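Local coordinates for protein NAD-dependent aldehyde dehydrogenase (Burkholderia multivorans, PDB 5UJU) that probably oxidises aldehydes to carboxylic acids with NAD as the electron acceptor, at residues 306-320 with 539-553. Numbering follows the deposited sequence.
Sequences ERHAHQAQVYTEKAG and AANAALADAAFVANR
Strand 313-317, which runs parallel to strand 290-296 at the margin of a mixed sheet in this aldehyde dehydrogenase, is met on its other side by the 539-553 segment, and the meeting illustrates how an asparagine can stand in for a neighbouring strand. N541 turns its amide to the backbone: OD1 accepts from T316 N (2.7 Å) and ND2 donates to V314 O (2.8 Å). With CG set between its own N and carbonyl carbon (chi1 77°), the amide lies within reach of both, although each bond leaves its carbonyl plane. N541 N also donates to T316 O, and K318 N reaches A539 O, framing the single bridge of E317 with A540.

Further along, the guanidinium of R553 lies flat on the Y315 ring, the planes 18° apart and CZ 3.9 Å from the ring centroid, with NH2 over the middle of the face. R553 NE donates nearly straight to F549 O (2.7 Å), in the guanidinium plane, while NH1 forms salt bridges with D294 and D228. At the far end of the ring, Y315 OH donates to Q313 OE1 (2.9 Å) and accepts from two waters, one of them also held by A548 O and N552 N. The Q313 and N552 amides stack, Q313 NE2 giving a bent bond to N552 O (2.8 Å), and R205 takes N552 OD1.

The carboxylates of D294 and D228 would offset the arginine's charge, and the NE bond to F549 O and the two salt bridges at NH1 together limit the guanidinium's rotation while it lies on the strand's tyrosine.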
loop_
_atom_site.group_PDB
_atom_site.type_symbol
_atom_site.label_atom_id
_atom_site.label_comp_id
_atom_site.label_asym_id
_atom_site.label_seq_id
_atom_site.Cartn_x
_atom_site.Cartn_y
_atom_site.Cartn_z
ATOM N N GLU A 306 -5.154 -12.683 -3.432
ATOM C CA GLU A 306 -4.929 -11.846 -2.257
ATOM C C GLU A 306 -4.530 -12.686 -1.051
ATOM O O GLU A 306 -3.680 -12.280 -0.250
ATOM C CB GLU A 306 -6.186 -11.038 -1.930
ATOM C CG GLU A 306 -6.631 -10.084 -3.021
ATOM C CD GLU A 306 -8.031 -9.576 -2.764
ATOM O OE1 GLU A 306 -8.557 -9.875 -1.679
ATOM O OE2 GLU A 306 -8.608 -8.899 -3.634
ATOM N N ARG A 307 -5.123 -13.865 -0.917
ATOM C CA ARG A 307 -4.903 -14.689 0.261
ATOM C C ARG A 307 -3.686 -15.595 0.144
ATOM O O ARG A 307 -3.025 -15.869 1.155
ATOM C CB ARG A 307 -6.151 -15.527 0.533
ATOM C CG ARG A 307 -7.347 -14.681 0.908
ATOM C CD ARG A 307 -8.633 -15.483 0.931
ATOM N NE ARG A 307 -9.769 -14.638 1.283
ATOM C CZ ARG A 307 -10.476 -14.759 2.401
ATOM N NH1 ARG A 307 -10.175 -15.704 3.283
ATOM N NH2 ARG A 307 -11.490 -13.933 2.628
ATOM N N HIS A 308 -3.358 -16.058 -1.061
ATOM C CA HIS A 308 -2.361 -17.114 -1.183
ATOM C C HIS A 308 -1.023 -16.663 -1.740
ATOM O O HIS A 308 -0.007 -17.255 -1.385
ATOM C CB HIS A 308 -2.934 -18.259 -2.025
ATOM C CG HIS A 308 -4.083 -18.926 -1.348
ATOM N ND1 HIS A 308 -5.394 -18.592 -1.614
ATOM C CD2 HIS A 308 -4.121 -19.828 -0.340
ATOM C CE1 HIS A 308 -6.191 -19.303 -0.837
ATOM N NE2 HIS A 308 -5.443 -20.050 -0.047
ATOM N N ALA A 309 -0.985 -15.624 -2.574
ATOM C CA ALA A 309 0.284 -15.079 -3.067
ATOM C C ALA A 309 0.818 -14.099 -2.021
ATOM O O ALA A 309 0.889 -12.886 -2.220
ATOM C CB ALA A 309 0.092 -14.413 -4.417
ATOM N N HIS A 310 1.172 -14.659 -0.861
ATOM C CA HIS A 310 1.561 -13.838 0.275
ATOM C C HIS A 310 2.895 -13.151 0.049
ATOM O O HIS A 310 3.226 -12.227 0.798
ATOM C CB HIS A 310 1.586 -14.682 1.557
ATOM C CG HIS A 310 2.427 -15.915 1.458
ATOM N ND1 HIS A 310 3.804 -15.873 1.379
ATOM C CD2 HIS A 310 2.089 -17.225 1.431
ATOM C CE1 HIS A 310 4.277 -17.104 1.298
ATOM N NE2 HIS A 310 3.258 -17.942 1.329
ATOM N N GLN A 311 3.682 -13.606 -0.937
ATOM C CA GLN A 311 4.970 -12.994 -1.226
ATOM C C GLN A 311 4.848 -11.767 -2.126
ATOM O O GLN A 311 5.844 -11.075 -2.342
ATOM C CB GLN A 311 5.909 -14.027 -1.867
ATOM C CG GLN A 311 5.818 -14.108 -3.384
ATOM C CD GLN A 311 4.518 -14.699 -3.906
ATOM O OE1 GLN A 311 3.717 -15.281 -3.162
ATOM N NE2 GLN A 311 4.279 -14.508 -5.196
ATOM N N ALA A 312 3.662 -11.473 -2.643
ATOM C CA ALA A 312 3.488 -10.387 -3.589
ATOM C C ALA A 312 2.526 -9.350 -3.028
ATOM O O ALA A 312 1.721 -9.638 -2.137
ATOM C CB ALA A 312 2.954 -10.903 -4.926
ATOM N N GLN A 313 2.636 -8.134 -3.559
ATOM C CA GLN A 313 1.587 -7.125 -3.435
ATOM C C GLN A 313 0.561 -7.375 -4.524
ATOM O O GLN A 313 0.907 -7.378 -5.710
ATOM C CB GLN A 313 2.154 -5.730 -3.612
ATOM C CG GLN A 313 3.135 -5.335 -2.599
ATOM C CD GLN A 313 4.002 -4.249 -3.153
ATOM O OE1 GLN A 313 3.553 -3.424 -3.951
ATOM N NE2 GLN A 313 5.264 -4.282 -2.805
ATOM N N VAL A 314 -0.691 -7.601 -4.133
ATOM C CA VAL A 314 -1.745 -8.025 -5.046
ATOM C C VAL A 314 -2.773 -6.906 -5.190
ATOM O O VAL A 314 -3.323 -6.424 -4.191
ATOM C CB VAL A 314 -2.402 -9.325 -4.560
ATOM C CG1 VAL A 314 -3.442 -9.803 -5.561
ATOM C CG2 VAL A 314 -1.344 -10.386 -4.361
ATOM N N TYR A 315 -3.029 -6.501 -6.433
ATOM C CA TYR A 315 -4.034 -5.500 -6.772
ATOM C C TYR A 315 -5.099 -6.170 -7.620
ATOM O O TYR A 315 -4.778 -6.783 -8.640
ATOM C CB TYR A 315 -3.408 -4.335 -7.531
ATOM C CG TYR A 315 -2.188 -3.777 -6.831
ATOM C CD1 TYR A 315 -2.312 -2.742 -5.910
ATOM C CD2 TYR A 315 -0.917 -4.289 -7.085
ATOM C CE1 TYR A 315 -1.219 -2.221 -5.261
ATOM C CE2 TYR A 315 0.197 -3.782 -6.432
ATOM C CZ TYR A 315 0.037 -2.749 -5.515
ATOM O OH TYR A 315 1.118 -2.216 -4.862
ATOM N N THR A 316 -6.360 -6.072 -7.197
ATOM C CA THR A 316 -7.410 -6.859 -7.827
ATOM C C THR A 316 -8.569 -5.970 -8.236
ATOM O O THR A 316 -8.885 -4.988 -7.549
ATOM C CB THR A 316 -7.946 -7.972 -6.908
ATOM O OG1 THR A 316 -8.432 -7.397 -5.684
ATOM C CG2 THR A 316 -6.863 -9.014 -6.596
ATOM N N GLU A 317 -9.162 -6.324 -9.382
ATOM C CA GLU A 317 -10.481 -5.883 -9.838
ATOM C C GLU A 317 -11.348 -7.126 -9.957
ATOM O O GLU A 317 -11.011 -8.042 -10.716
ATOM C CB GLU A 317 -10.417 -5.183 -11.195
ATOM C CG GLU A 317 -9.536 -3.953 -11.280
ATOM C CD GLU A 317 -10.278 -2.709 -10.845
ATOM O OE1 GLU A 317 -11.528 -2.736 -10.884
ATOM O OE2 GLU A 317 -9.624 -1.705 -10.492
ATOM N N LYS A 318 -12.455 -7.160 -9.217
ATOM C CA LYS A 318 -13.303 -8.341 -9.124
ATOM C C LYS A 318 -14.741 -7.960 -9.503
ATOM O O LYS A 318 -14.999 -6.888 -10.047
ATOM C CB LYS A 318 -13.185 -8.955 -7.721
ATOM C CG LYS A 318 -11.721 -9.346 -7.350
ATOM C CD LYS A 318 -11.520 -9.556 -5.842
ATOM C CE LYS A 318 -11.512 -8.250 -5.064
ATOM N NZ LYS A 318 -11.161 -8.486 -3.629
ATOM N N ALA A 319 -15.681 -8.840 -9.201
ATOM C CA ALA A 319 -17.072 -8.601 -9.565
ATOM C C ALA A 319 -17.791 -7.811 -8.485
ATOM O O ALA A 319 -17.442 -7.875 -7.304
ATOM C CB ALA A 319 -17.803 -9.925 -9.793
ATOM N N GLY A 320 -18.812 -7.067 -8.897
ATOM C CA GLY A 320 -19.678 -6.408 -7.942
ATOM C C GLY A 320 -21.065 -6.275 -8.524
ATOM O O GLY A 320 -21.336 -6.727 -9.638
ATOM N N ALA A 539 -15.459 -5.399 -4.616
ATOM C CA ALA A 539 -15.271 -5.425 -6.068
ATOM C C ALA A 539 -13.825 -5.153 -6.493
ATOM O O ALA A 539 -13.466 -5.434 -7.645
ATOM C CB ALA A 539 -16.202 -4.418 -6.744
ATOM N N ALA A 540 -12.995 -4.616 -5.603
ATOM C CA ALA A 540 -11.612 -4.282 -5.934
ATOM C C ALA A 540 -10.900 -3.886 -4.657
ATOM O O ALA A 540 -11.493 -3.217 -3.807
ATOM C CB ALA A 540 -11.535 -3.129 -6.950
ATOM N N ASN A 541 -9.639 -4.307 -4.516
ATOM C CA ASN A 541 -8.856 -3.928 -3.353
ATOM C C ASN A 541 -7.967 -2.711 -3.621
ATOM O O ASN A 541 -7.169 -2.337 -2.761
ATOM C CB ASN A 541 -8.021 -5.119 -2.848
ATOM C CG ASN A 541 -6.760 -5.400 -3.714
ATOM O OD1 ASN A 541 -6.565 -4.814 -4.781
ATOM N ND2 ASN A 541 -5.893 -6.284 -3.220
ATOM N N ALA A 542 -8.119 -2.071 -4.780
ATOM C CA ALA A 542 -7.337 -0.901 -5.148
ATOM C C ALA A 542 -8.181 -0.007 -6.046
ATOM O O ALA A 542 -9.161 -0.452 -6.655
ATOM C CB ALA A 542 -6.033 -1.294 -5.860
ATOM N N ALA A 543 -7.796 1.265 -6.107
ATOM C CA ALA A 543 -8.415 2.250 -6.982
ATOM C C ALA A 543 -7.499 2.581 -8.150
ATOM O O ALA A 543 -6.280 2.701 -7.981
ATOM C CB ALA A 543 -8.729 3.543 -6.234
ATOM N N LEU A 544 -8.103 2.769 -9.323
ATOM C CA LEU A 544 -7.412 3.249 -10.521
ATOM C C LEU A 544 -7.722 4.735 -10.675
ATOM O O LEU A 544 -8.847 5.102 -11.030
ATOM C CB LEU A 544 -7.870 2.486 -11.762
ATOM C CG LEU A 544 -7.752 0.971 -11.891
ATOM C CD1 LEU A 544 -8.373 0.515 -13.224
ATOM C CD2 LEU A 544 -6.289 0.521 -11.779
ATOM N N ALA A 545 -6.758 5.603 -10.355
ATOM C CA ALA A 545 -5.499 5.256 -9.699
ATOM C C ALA A 545 -5.258 6.293 -8.600
ATOM O O ALA A 545 -5.795 7.404 -8.664
ATOM C CB ALA A 545 -4.340 5.236 -10.693
ATOM N N ASP A 546 -4.481 5.933 -7.582
ATOM C CA ASP A 546 -4.173 6.848 -6.488
ATOM C C ASP A 546 -2.776 6.531 -5.960
ATOM O O ASP A 546 -2.059 5.682 -6.511
ATOM C CB ASP A 546 -5.232 6.762 -5.380
ATOM C CG ASP A 546 -5.335 5.364 -4.757
ATOM O OD1 ASP A 546 -4.539 4.454 -5.092
ATOM O OD2 ASP A 546 -6.223 5.172 -3.911
ATOM N N ALA A 547 -2.402 7.209 -4.870
ATOM C CA ALA A 547 -1.072 7.020 -4.295
ATOM C C ALA A 547 -0.863 5.586 -3.838
ATOM O O ALA A 547 0.210 5.016 -4.046
ATOM C CB ALA A 547 -0.848 7.994 -3.139
ATOM N N ALA A 548 -1.867 4.988 -3.191
ATOM C CA ALA A 548 -1.705 3.620 -2.721
ATOM C C ALA A 548 -1.492 2.661 -3.883
ATOM O O ALA A 548 -0.881 1.604 -3.709
ATOM C CB ALA A 548 -2.922 3.181 -1.899
ATOM N N PHE A 549 -1.970 3.022 -5.076
ATOM C CA PHE A 549 -1.846 2.140 -6.226
ATOM C C PHE A 549 -0.396 1.999 -6.701
ATOM O O PHE A 549 -0.094 1.006 -7.372
ATOM C CB PHE A 549 -2.736 2.633 -7.376
ATOM C CG PHE A 549 -2.820 1.674 -8.545
ATOM C CD1 PHE A 549 -3.479 0.461 -8.414
ATOM C CD2 PHE A 549 -2.231 1.982 -9.762
ATOM C CE1 PHE A 549 -3.561 -0.425 -9.483
ATOM C CE2 PHE A 549 -2.310 1.110 -10.837
ATOM C CZ PHE A 549 -2.977 -0.101 -10.699
ATOM N N VAL A 550 0.489 2.939 -6.363
ATOM C CA VAL A 550 1.881 2.911 -6.841
ATOM C C VAL A 550 2.924 2.966 -5.729
ATOM O O VAL A 550 4.077 2.528 -5.948
ATOM C CB VAL A 550 2.139 4.065 -7.836
ATOM C CG1 VAL A 550 1.219 3.985 -9.024
ATOM C CG2 VAL A 550 2.030 5.421 -7.134
ATOM N N ALA A 551 2.625 3.500 -4.542
ATOM C CA ALA A 551 3.666 3.846 -3.577
ATOM C C ALA A 551 4.399 2.637 -3.020
ATOM O O ALA A 551 5.495 2.793 -2.472
ATOM C CB ALA A 551 3.078 4.644 -2.411
ATOM N N ASN A 552 3.821 1.448 -3.119
ATOM C CA ASN A 552 4.459 0.246 -2.606
ATOM C C ASN A 552 5.225 -0.528 -3.679
ATOM O O ASN A 552 5.773 -1.585 -3.375
ATOM C CB ASN A 552 3.420 -0.683 -1.975
ATOM C CG ASN A 552 3.920 -1.339 -0.714
ATOM O OD1 ASN A 552 4.997 -1.013 -0.208
ATOM N ND2 ASN A 552 3.141 -2.276 -0.193
ATOM N N ARG A 553 5.225 -0.071 -4.934
ATOM C CA ARG A 553 5.862 -0.847 -6.001
ATOM C C ARG A 553 7.361 -0.604 -6.107
ATOM O O ARG A 553 8.034 -1.291 -6.888
ATOM C CB ARG A 553 5.192 -0.546 -7.350
ATOM C CG ARG A 553 3.650 -0.772 -7.335
ATOM C CD ARG A 553 3.050 -0.582 -8.731
ATOM N NE ARG A 553 1.590 -0.674 -8.700
ATOM C CZ ARG A 553 0.875 -1.684 -9.191
ATOM N NH1 ARG A 553 1.464 -2.723 -9.785
ATOM N NH2 ARG A 553 -0.453 -1.655 -9.084
HETATM O O HOH W 1 1.470 0.458 -4.637
HETATM O O HOH W 2 0.483 -2.669 -2.037
#